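Local coordinates for CYTH domain-containing protein (Pyrococcus horikoshii, PDB 2EEN) that is of unknown function but, as a CYTH-domain protein, probably binds triphosphate-containing substrates together with divalent metal ions, at residues A[5-10]-A[164-169]; A[17-22]-A[110-115]; A[132-137]-A[155-160]. One frame throughout, in Å; residues are numbered along the deposited sequence.

Contact 1: A[5-10]-A[164-169]; sequences ELKGYA and KFERRS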
loop_
_atom_site.group_PDB
_atom_site.type_symbol
_atom_site.label_atom_id
_atom_site.label_comp_id
_atom_site.label_asym_id
_atom_site.label_seq_id
_atom_site.Cartn_x
_atom_site.Cartn_y
_atom_site.Cartn_z
ATOM N N GLU A 5 -13.095 -19.037 4.402
ATOM C CA GLU A 5 -12.661 -19.179 5.776
ATOM C C GLU A 5 -13.817 -19.303 6.749
ATOM O O GLU A 5 -14.836 -18.614 6.626
ATOM C CB GLU A 5 -11.772 -17.995 6.176
ATOM C CG GLU A 5 -11.307 -18.037 7.630
ATOM C CD GLU A 5 -10.180 -17.058 7.920
ATOM O OE1 GLU A 5 -9.036 -17.318 7.487
ATOM O OE2 GLU A 5 -10.437 -16.026 8.577
ATOM N N LEU A 6 -13.645 -20.207 7.702
ATOM C CA LEU A 6 -14.617 -20.447 8.755
ATOM C C LEU A 6 -13.876 -20.365 10.074
ATOM O O LEU A 6 -12.701 -20.724 10.161
ATOM C CB LEU A 6 -15.244 -21.838 8.632
ATOM C CG LEU A 6 -16.190 -22.135 7.478
ATOM C CD1 LEU A 6 -16.725 -23.552 7.645
ATOM C CD2 LEU A 6 -17.329 -21.137 7.474
ATOM N N LYS A 7 -14.565 -19.896 11.105
ATOM C CA LYS A 7 -13.969 -19.772 12.421
ATOM C C LYS A 7 -14.928 -20.280 13.477
ATOM O O LYS A 7 -16.143 -20.112 13.360
ATOM C CB LYS A 7 -13.621 -18.307 12.706
ATOM C CG LYS A 7 -13.118 -18.046 14.124
ATOM C CD LYS A 7 -12.478 -16.663 14.254
ATOM C CE LYS A 7 -13.495 -15.538 14.141
ATOM N NZ LYS A 7 -12.815 -14.202 14.170
ATOM N N GLY A 8 -14.373 -20.903 14.508
ATOM C CA GLY A 8 -15.179 -21.407 15.597
ATOM C C GLY A 8 -14.490 -21.145 16.918
ATOM O O GLY A 8 -13.282 -20.910 16.962
ATOM N N TYR A 9 -15.255 -21.145 18.002
ATOM C CA TYR A 9 -14.661 -20.947 19.313
ATOM C C TYR A 9 -13.978 -22.257 19.651
ATOM O O TYR A 9 -14.453 -23.324 19.255
ATOM C CB TYR A 9 -15.733 -20.621 20.360
ATOM C CG TYR A 9 -16.290 -19.229 20.219
ATOM C CD1 TYR A 9 -17.199 -18.919 19.209
ATOM C CD2 TYR A 9 -15.866 -18.204 21.062
ATOM C CE1 TYR A 9 -17.672 -17.624 19.039
ATOM C CE2 TYR A 9 -16.330 -16.904 20.898
ATOM C CZ TYR A 9 -17.230 -16.622 19.886
ATOM O OH TYR A 9 -17.678 -15.334 19.703
ATOM N N ALA A 10 -12.863 -22.187 20.367
ATOM C CA ALA A 10 -12.129 -23.391 20.724
ATOM C C ALA A 10 -11.783 -23.471 22.205
ATOM O O ALA A 10 -12.218 -22.642 23.010
ATOM C CB ALA A 10 -10.855 -23.497 19.876
ATOM N N LYS A 164 -19.600 -23.935 18.113
ATOM C CA LYS A 164 -20.043 -22.574 17.878
ATOM C C LYS A 164 -19.168 -21.842 16.878
ATOM O O LYS A 164 -17.999 -21.561 17.135
ATOM C CB LYS A 164 -20.116 -21.806 19.201
ATOM C CG LYS A 164 -18.979 -22.077 20.167
ATOM C CD LYS A 164 -19.257 -21.418 21.515
ATOM C CE LYS A 164 -18.160 -21.710 22.526
ATOM N NZ LYS A 164 -18.479 -21.125 23.858
ATOM N N PHE A 165 -19.754 -21.548 15.727
ATOM C CA PHE A 165 -19.065 -20.847 14.661
ATOM C C PHE A 165 -19.239 -19.346 14.819
ATOM O O PHE A 165 -20.188 -18.880 15.457
ATOM C CB PHE A 165 -19.597 -21.329 13.314
ATOM C CG PHE A 165 -19.136 -22.709 12.957
ATOM C CD1 PHE A 165 -19.851 -23.825 13.374
ATOM C CD2 PHE A 165 -17.947 -22.898 12.264
ATOM C CE1 PHE A 165 -19.385 -25.114 13.110
ATOM C CE2 PHE A 165 -17.472 -24.179 11.994
ATOM C CZ PHE A 165 -18.190 -25.288 12.419
ATOM N N GLU A 166 -18.319 -18.591 14.232
ATOM C CA GLU A 166 -18.355 -17.129 14.356
ATOM C C GLU A 166 -17.921 -16.435 13.056
ATOM O O GLU A 166 -16.814 -16.595 12.562
ATOM C CB GLU A 166 -17.416 -16.720 15.497
ATOM C CG GLU A 166 -17.353 -15.206 15.685
ATOM C CD GLU A 166 -18.690 -14.713 16.198
ATOM O OE1 GLU A 166 -19.021 -14.980 17.334
ATOM O OE2 GLU A 166 -19.381 -14.024 15.454
ATOM N N ARG A 167 -18.868 -15.664 12.474
ATOM C CA ARG A 167 -18.537 -14.916 11.263
ATOM C C ARG A 167 -17.952 -13.542 11.597
ATOM O O ARG A 167 -17.435 -12.826 10.744
ATOM C CB ARG A 167 -19.831 -14.709 10.467
ATOM C CG ARG A 167 -20.280 -15.933 9.671
ATOM C CD ARG A 167 -21.482 -15.616 8.779
ATOM N NE ARG A 167 -21.116 -14.582 7.815
ATOM C CZ ARG A 167 -22.090 -13.937 7.131
ATOM N NH1 ARG A 167 -23.365 -14.224 7.332
ATOM N NH2 ARG A 167 -21.746 -13.008 6.233
ATOM N N ARG A 168 -18.122 -13.130 12.865
ATOM C CA ARG A 168 -17.552 -11.855 13.268
ATOM C C ARG A 168 -16.039 -11.976 13.427
ATOM O O ARG A 168 -15.519 -12.947 13.954
ATOM C CB ARG A 168 -18.163 -11.440 14.611
ATOM C CG ARG A 168 -19.570 -10.853 14.497
ATOM C CD ARG A 168 -20.183 -10.584 15.876
ATOM N NE ARG A 168 -20.132 -11.803 16.676
ATOM C CZ ARG A 168 -20.576 -11.779 17.956
ATOM N NH1 ARG A 168 -21.051 -10.667 18.492
ATOM N NH2 ARG A 168 -20.536 -12.905 18.672
ATOM N N SER A 169 -15.356 -10.955 12.938
ATOM C CA SER A 169 -13.909 -10.896 13.001
ATOM C C SER A 169 -13.480 -10.648 14.436
ATOM O O SER A 169 -14.276 -10.195 15.270
ATOM C CB SER A 169 -13.405 -9.749 12.135
ATOM O OG SER A 169 -13.936 -8.516 12.598
HETATM O O HOH W 1 -16.972 -18.428 10.262
#

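Contact 2: A[17-22]-A[110-115]; sequences KVRETF and TREKYY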
loop_
_atom_site.group_PDB
_atom_site.type_symbol
_atom_site.label_atom_id
_atom_site.label_comp_id
_atom_site.label_asym_id
_atom_site.label_seq_id
_atom_site.Cartn_x
_atom_site.Cartn_y
_atom_site.Cartn_z
ATOM N N LYS A 17 -6.758 -32.001 20.054
ATOM C CA LYS A 17 -7.222 -32.923 19.025
ATOM C C LYS A 17 -6.574 -32.573 17.693
ATOM O O LYS A 17 -6.182 -33.453 16.929
ATOM C CB LYS A 17 -8.750 -32.874 18.917
ATOM C CG LYS A 17 -9.339 -33.985 18.057
ATOM C CD LYS A 17 -10.845 -34.140 18.194
ATOM C CE LYS A 17 -11.353 -35.350 17.423
ATOM N NZ LYS A 17 -12.840 -35.372 17.467
ATOM N N VAL A 18 -6.435 -31.283 17.422
ATOM C CA VAL A 18 -5.802 -30.868 16.183
ATOM C C VAL A 18 -4.337 -31.282 16.177
ATOM O O VAL A 18 -3.824 -31.769 15.167
ATOM C CB VAL A 18 -5.898 -29.343 15.999
ATOM C CG1 VAL A 18 -4.906 -28.876 14.953
ATOM C CG2 VAL A 18 -7.314 -28.973 15.589
ATOM N N ARG A 19 -3.660 -31.097 17.306
ATOM C CA ARG A 19 -2.246 -31.442 17.397
ATOM C C ARG A 19 -2.009 -32.934 17.207
ATOM O O ARG A 19 -0.948 -33.346 16.727
ATOM C CB ARG A 19 -1.671 -30.996 18.743
ATOM C CG ARG A 19 -1.757 -29.500 18.995
ATOM C CD ARG A 19 -0.891 -29.095 20.177
ATOM N NE ARG A 19 -1.064 -27.690 20.529
ATOM C CZ ARG A 19 -1.904 -27.249 21.460
ATOM N NH1 ARG A 19 -2.655 -28.105 22.143
ATOM N NH2 ARG A 19 -1.997 -25.951 21.704
ATOM N N GLU A 20 -3.002 -33.737 17.575
ATOM C CA GLU A 20 -2.912 -35.190 17.452
ATOM C C GLU A 20 -3.577 -35.718 16.178
ATOM O O GLU A 20 -3.658 -36.928 15.968
ATOM C CB GLU A 20 -3.553 -35.850 18.677
ATOM C CG GLU A 20 -2.844 -35.550 19.995
ATOM C CD GLU A 20 -1.547 -36.325 20.158
ATOM O OE1 GLU A 20 -0.715 -36.302 19.226
ATOM O OE2 GLU A 20 -1.355 -36.952 21.223
ATOM N N THR A 21 -4.048 -34.819 15.321
ATOM C CA THR A 21 -4.709 -35.243 14.091
ATOM C C THR A 21 -4.012 -34.742 12.836
ATOM O O THR A 21 -4.017 -35.409 11.799
ATOM C CB THR A 21 -6.163 -34.732 14.029
ATOM O OG1 THR A 21 -6.899 -35.234 15.149
ATOM C CG2 THR A 21 -6.829 -35.182 12.737
ATOM N N PHE A 22 -3.410 -33.566 12.934
ATOM C CA PHE A 22 -2.771 -32.971 11.777
ATOM C C PHE A 22 -1.316 -32.596 11.938
ATOM O O PHE A 22 -0.823 -32.349 13.034
ATOM C CB PHE A 22 -3.548 -31.725 11.355
ATOM C CG PHE A 22 -4.992 -31.985 11.062
ATOM C CD1 PHE A 22 -5.368 -32.733 9.950
ATOM C CD2 PHE A 22 -5.984 -31.479 11.898
ATOM C CE1 PHE A 22 -6.713 -32.973 9.671
ATOM C CE2 PHE A 22 -7.325 -31.711 11.630
ATOM C CZ PHE A 22 -7.693 -32.460 10.514
ATOM N N THR A 110 -1.605 -15.531 18.866
ATOM C CA THR A 110 -0.609 -16.504 18.459
ATOM C C THR A 110 -1.427 -17.420 17.564
ATOM O O THR A 110 -2.634 -17.575 17.764
ATOM C CB THR A 110 -0.000 -17.291 19.640
ATOM O OG1 THR A 110 -1.020 -17.990 20.356
ATOM C CG2 THR A 110 0.723 -16.342 20.574
ATOM N N ARG A 111 -0.784 -17.992 16.557
ATOM C CA ARG A 111 -1.484 -18.853 15.621
ATOM C C ARG A 111 -0.620 -20.051 15.286
ATOM O O ARG A 111 0.500 -19.901 14.801
ATOM C CB ARG A 111 -1.852 -18.052 14.370
ATOM C CG ARG A 111 -2.286 -18.891 13.166
ATOM C CD ARG A 111 -2.894 -18.021 12.071
ATOM N NE ARG A 111 -4.236 -17.558 12.433
ATOM C CZ ARG A 111 -4.957 -16.698 11.721
ATOM N NH1 ARG A 111 -4.475 -16.184 10.592
ATOM N NH2 ARG A 111 -6.174 -16.358 12.130
ATOM N N GLU A 112 -1.139 -21.239 15.571
ATOM C CA GLU A 112 -0.417 -22.466 15.261
ATOM C C GLU A 112 -1.105 -22.997 14.012
ATOM O O GLU A 112 -2.305 -23.254 14.035
ATOM C CB GLU A 112 -0.530 -23.486 16.388
ATOM C CG GLU A 112 0.354 -23.203 17.593
ATOM C CD GLU A 112 0.138 -24.203 18.719
ATOM O OE1 GLU A 112 -0.090 -25.396 18.426
ATOM O OE2 GLU A 112 0.207 -23.801 19.899
ATOM N N LYS A 113 -0.346 -23.153 12.932
ATOM C CA LYS A 113 -0.895 -23.629 11.666
ATOM C C LYS A 113 -0.695 -25.122 11.484
ATOM O O LYS A 113 0.380 -25.652 11.770
ATOM C CB LYS A 113 -0.237 -22.902 10.495
ATOM C CG LYS A 113 -0.526 -21.417 10.403
ATOM C CD LYS A 113 0.097 -20.858 9.128
ATOM C CE LYS A 113 -0.175 -19.376 8.952
ATOM N NZ LYS A 113 0.470 -18.871 7.709
ATOM N N TYR A 114 -1.737 -25.782 10.992
ATOM C CA TYR A 114 -1.723 -27.218 10.755
ATOM C C TYR A 114 -2.183 -27.562 9.353
ATOM O O TYR A 114 -3.117 -26.965 8.826
ATOM C CB TYR A 114 -2.631 -27.926 11.767
ATOM C CG TYR A 114 -2.087 -27.863 13.160
ATOM C CD1 TYR A 114 -2.252 -26.716 13.941
ATOM C CD2 TYR A 114 -1.312 -28.907 13.670
ATOM C CE1 TYR A 114 -1.654 -26.609 15.185
ATOM C CE2 TYR A 114 -0.706 -28.803 14.917
ATOM C CZ TYR A 114 -0.881 -27.648 15.666
ATOM O OH TYR A 114 -0.257 -27.522 16.887
ATOM N N TYR A 115 -1.507 -28.532 8.744
ATOM C CA TYR A 115 -1.853 -28.993 7.407
ATOM C C TYR A 115 -2.997 -30.003 7.511
ATOM O O TYR A 115 -2.873 -31.006 8.202
ATOM C CB TYR A 115 -0.640 -29.679 6.774
ATOM C CG TYR A 115 -0.916 -30.283 5.415
ATOM C CD1 TYR A 115 -0.771 -29.531 4.253
ATOM C CD2 TYR A 115 -1.320 -31.612 5.293
ATOM C CE1 TYR A 115 -1.017 -30.091 2.998
ATOM C CE2 TYR A 115 -1.571 -32.178 4.040
ATOM C CZ TYR A 115 -1.414 -31.413 2.907
ATOM O OH TYR A 115 -1.651 -31.976 1.674
#

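Contact 3: A[132-137]-A[155-160]; sequences KFIEIE and KILREL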
loop_
_atom_site.group_PDB
_atom_site.type_symbol
_atom_site.label_atom_id
_atom_site.label_comp_id
_atom_site.label_asym_id
_atom_site.label_seq_id
_atom_site.Cartn_x
_atom_site.Cartn_y
_atom_site.Cartn_z
ATOM N N LYS A 132 -9.416 -18.553 22.952
ATOM C CA LYS A 132 -9.107 -19.530 21.913
ATOM C C LYS A 132 -10.139 -19.693 20.802
ATOM O O LYS A 132 -11.344 -19.776 21.049
ATOM C CB LYS A 132 -8.876 -20.901 22.548
ATOM C CG LYS A 132 -7.696 -20.970 23.489
ATOM C CD LYS A 132 -7.572 -22.365 24.088
ATOM C CE LYS A 132 -6.239 -22.556 24.795
ATOM N NZ LYS A 132 -6.011 -21.543 25.858
ATOM N N PHE A 133 -9.640 -19.747 19.573
ATOM C CA PHE A 133 -10.474 -19.941 18.394
ATOM C C PHE A 133 -9.751 -20.892 17.460
ATOM O O PHE A 133 -8.555 -21.151 17.612
ATOM C CB PHE A 133 -10.694 -18.638 17.627
ATOM C CG PHE A 133 -11.515 -17.630 18.363
ATOM C CD1 PHE A 133 -10.968 -16.921 19.423
ATOM C CD2 PHE A 133 -12.829 -17.383 17.990
ATOM C CE1 PHE A 133 -11.723 -15.976 20.110
ATOM C CE2 PHE A 133 -13.599 -16.435 18.672
ATOM C CZ PHE A 133 -13.039 -15.730 19.732
ATOM N N ILE A 134 -10.497 -21.410 16.496
ATOM C CA ILE A 134 -9.926 -22.286 15.497
ATOM C C ILE A 134 -10.459 -21.815 14.156
ATOM O O ILE A 134 -11.655 -21.554 13.993
ATOM C CB ILE A 134 -10.296 -23.767 15.727
ATOM C CG1 ILE A 134 -9.646 -24.620 14.630
ATOM C CG2 ILE A 134 -11.812 -23.945 15.748
ATOM C CD1 ILE A 134 -9.695 -26.101 14.890
ATOM N N GLU A 135 -9.556 -21.661 13.199
ATOM C CA GLU A 135 -9.951 -21.228 11.877
ATOM C C GLU A 135 -9.524 -22.281 10.882
ATOM O O GLU A 135 -8.615 -23.069 11.150
ATOM C CB GLU A 135 -9.302 -19.886 11.525
ATOM C CG GLU A 135 -9.946 -18.691 12.224
ATOM C CD GLU A 135 -9.419 -17.353 11.726
ATOM O OE1 GLU A 135 -9.006 -17.267 10.551
ATOM O OE2 GLU A 135 -9.437 -16.374 12.504
ATOM N N ILE A 136 -10.220 -22.312 9.757
ATOM C CA ILE A 136 -9.897 -23.231 8.680
ATOM C C ILE A 136 -10.111 -22.469 7.383
ATOM O O ILE A 136 -11.039 -21.658 7.264
ATOM C CB ILE A 136 -10.767 -24.513 8.726
ATOM C CG1 ILE A 136 -10.229 -25.526 7.709
ATOM C CG2 ILE A 136 -12.236 -24.175 8.459
ATOM C CD1 ILE A 136 -10.763 -26.938 7.915
ATOM N N GLU A 137 -9.240 -22.704 6.412
ATOM C CA GLU A 137 -9.339 -22.007 5.142
ATOM C C GLU A 137 -8.864 -22.829 3.964
ATOM O O GLU A 137 -8.053 -23.748 4.108
ATOM C CB GLU A 137 -8.514 -20.725 5.184
ATOM C CG GLU A 137 -7.069 -20.973 5.586
ATOM C CD GLU A 137 -6.122 -19.914 5.062
ATOM O OE1 GLU A 137 -5.774 -19.972 3.863
ATOM O OE2 GLU A 137 -5.726 -19.027 5.845
ATOM N N LYS A 155 -17.500 -29.227 7.976
ATOM C CA LYS A 155 -17.480 -30.630 8.383
ATOM C C LYS A 155 -16.183 -30.981 9.104
ATOM O O LYS A 155 -16.196 -31.647 10.138
ATOM C CB LYS A 155 -17.663 -31.551 7.171
ATOM C CG LYS A 155 -17.612 -33.032 7.525
ATOM C CD LYS A 155 -18.028 -33.906 6.351
ATOM C CE LYS A 155 -18.276 -35.335 6.807
ATOM N NZ LYS A 155 -18.777 -36.197 5.702
ATOM N N ILE A 156 -15.057 -30.522 8.565
ATOM C CA ILE A 156 -13.763 -30.792 9.182
ATOM C C ILE A 156 -13.708 -30.243 10.607
ATOM O O ILE A 156 -13.271 -30.932 11.528
ATOM C CB ILE A 156 -12.621 -30.183 8.345
ATOM C CG1 ILE A 156 -12.509 -30.930 7.014
ATOM C CG2 ILE A 156 -11.308 -30.268 9.105
ATOM C CD1 ILE A 156 -11.598 -30.261 6.018
ATOM N N LEU A 157 -14.160 -29.007 10.793
ATOM C CA LEU A 157 -14.150 -28.410 12.124
ATOM C C LEU A 157 -15.106 -29.102 13.092
ATOM O O LEU A 157 -14.762 -29.327 14.252
ATOM C CB LEU A 157 -14.483 -26.919 12.047
ATOM C CG LEU A 157 -13.357 -26.083 11.443
ATOM C CD1 LEU A 157 -13.698 -24.609 11.557
ATOM C CD2 LEU A 157 -12.054 -26.393 12.170
ATOM N N ARG A 158 -16.298 -29.447 12.619
ATOM C CA ARG A 158 -17.255 -30.113 13.492
ATOM C C ARG A 158 -16.735 -31.487 13.898
ATOM O O ARG A 158 -16.979 -31.949 15.015
ATOM C CB ARG A 158 -18.624 -30.215 12.810
ATOM C CG ARG A 158 -19.383 -28.895 12.834
ATOM C CD ARG A 158 -20.819 -29.029 12.362
ATOM N NE ARG A 158 -21.570 -27.825 12.699
ATOM C CZ ARG A 158 -21.935 -27.498 13.938
ATOM N NH1 ARG A 158 -21.626 -28.289 14.958
ATOM N NH2 ARG A 158 -22.589 -26.366 14.160
ATOM N N GLU A 159 -15.987 -32.131 13.006
ATOM C CA GLU A 159 -15.431 -33.439 13.317
ATOM C C GLU A 159 -14.333 -33.331 14.370
ATOM O O GLU A 159 -13.940 -34.332 14.975
ATOM C CB GLU A 159 -14.882 -34.099 12.055
ATOM C CG GLU A 159 -15.966 -34.521 11.076
ATOM C CD GLU A 159 -16.737 -35.784 11.472
ATOM O OE1 GLU A 159 -16.443 -36.425 12.511
ATOM O OE2 GLU A 159 -17.636 -36.152 10.689
ATOM N N LEU A 160 -13.842 -32.113 14.588
ATOM C CA LEU A 160 -12.804 -31.868 15.583
ATOM C C LEU A 160 -13.402 -31.451 16.921
ATOM O O LEU A 160 -12.700 -31.374 17.928
ATOM C CB LEU A 160 -11.855 -30.782 15.089
ATOM C CG LEU A 160 -10.979 -31.193 13.908
ATOM C CD1 LEU A 160 -10.286 -29.960 13.339
ATOM C CD2 LEU A 160 -9.969 -32.242 14.356
#

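Contact 1: A[5-10]-A[164-169]
Two backbone hydrogen bonds join K7 and Y9 of strand 3-9 to the loop 164-169, on either side of a single bridge between G8 and F165. E166 N donates to K7 O at 2.8 Å, and Y9 N donates to K164 O at 2.9 Å. A water adds a further link, accepting from K7 N and donating to E166 O.

Most of the side-chain hydrogen bonds gather at the carboxylate of E166. With CG anti to the backbone N (chi1 178°) and a bend at chi2, it meets the tyrosine hydroxyl: Y9 OH donates to E166 OE1 at 2.7 Å, on the anti side. R168 grips the same carboxylate side-on in a salt bridge, NH2 to OE1 and NE to OE2, the latter 2.6 Å between R168 NE and E166 OE2. R168 N also donates to OE2, so each oxygen accepts twice and the group is held against rotation; R168 NH1 pairs with E176 in helix 170-176.

E5 and K7 belong to the ExExK signature that opens CYTH domains, whose charged residues in relatives face the tunnel that takes metal and triphosphate. K7 NZ donates to R168 O at 3.0 Å, in the carbonyl plane on a lone pair, and makes a cation-pi contact with Y170.

Among the carbon contacts, K164 runs extended across Y9 at about a right angle, its CE 3.4 Å from Y9 CB. The F165 ring brushes L6, with F165 CE2 4.5 Å from L6 CD1.

Contact 2: A[17-22]-A[110-115]
Y114 on strand 102-117 is met along its whole length by V18, R19 and F22. Its CB lies 3.9 Å from F22 CB. Beyond it, CG is 3.5 Å from V18 CG1, a methyl placed over one face of the ring in a CH-pi contact, 3.6 Å from the centroid and 19° off the normal. V18 CG1 is anti to its own backbone N (chi1 163°), which sends this methyl to the tyrosine while CG2 lies beside that nitrogen. CD1 and CE1 also meet V18 CG1, while at the ring edge CD2 approaches F22 O.

The contact lays the end of helix 12-19 on one face of the antiparallel CYTH sheet; R111, alternating with Y114 and E112 along the strand, turns to the other face and pairs with D125.

Farther out, CE2 nears R19 CA and CZ nears R19 CG. At the tip, Y114 OH is 3.3 Å from R19 CG and donates to E112 OE1 at 2.6 Å, nearly along the C-O direction. The same oxygen receives R19 NE at 3.3 Å through its syn lone pair, in a salt bridge whose guanidinium and carboxylate planes are 43° apart. A leucine in place of Y114 would probably leave E112 OE1 with R19 NE alone of these two donors and the carboxylate freer to turn.

Contact 3: A[132-137]-A[155-160]
Helix 146-160 packs on one face of the CYTH sheet, and this contact is where residues 155-160 of the helix lie against strand 131-139. The two run roughly antiparallel, at 148° between their short axes, which come within 9.5 Å of each other; this spacing is filled by aliphatic side chains from both elements. Two isoleucines of the strand, I134 and I136, are alternate residues directed at the helix, and they meet I156, L157 and L160.

L157 sits between the two isoleucines and serves both with its forked end. Its CD1 touches I136 CG2 at 3.5 Å, tighter than usual for two carbons, while its CD2 reaches I134 CD1 at 3.6 Å. In each pair the side chains slide past one another in opposite directions. With CG1 anti to the backbone N in I136 (chi1 -171°), that branch stretches away from the backbone and carries CD1 to I156, where I136 CD1 rests 3.6 Å from I156 CG2; these two side chains cross at about a right angle. I134 has the same first torsion, and besides L157 its CD1 makes a looser contact, 4.2 Å from L160 CD1. I122 of the next strand borders both isoleucines, and V18 of helix 12-19 touches I134 and L160, so that helix 12-19 joins the same apolar layer.

E135, between the two isoleucines in sequence, points away from the helix to the charged face of the sheet, near E5 and R111. The strand thus separates two chemistries: between these two segments the attraction is apolar, dispersion and exclusion of water without polar pairing, whereas the opposite face keeps its charged groups, consistent with the charged tunnel of CYTH proteins.

Overall arrangement
All three contacts attach outlying segments to one antiparallel sheet, and contacts 2 and 3 are nested within the chain loop that contact 1 closes. Contacts 1 and 3 have centres about 8 Å apart and share neighbouring strands: G8 N lies 2.8 Å from I134 O, a probable hydrogen bond. Contact 3 also meets contact 2, centres about 10 Å apart, where K17 NZ lies 2.9 Å from E159 O. Contacts 1 and 2 do not touch, with nearest atoms about 6 Å apart. Acidic E5 and E135, with K7 and R111, cluster on the sheet face that in CYTH relatives lines the substrate tunnel, so this is the probable site here.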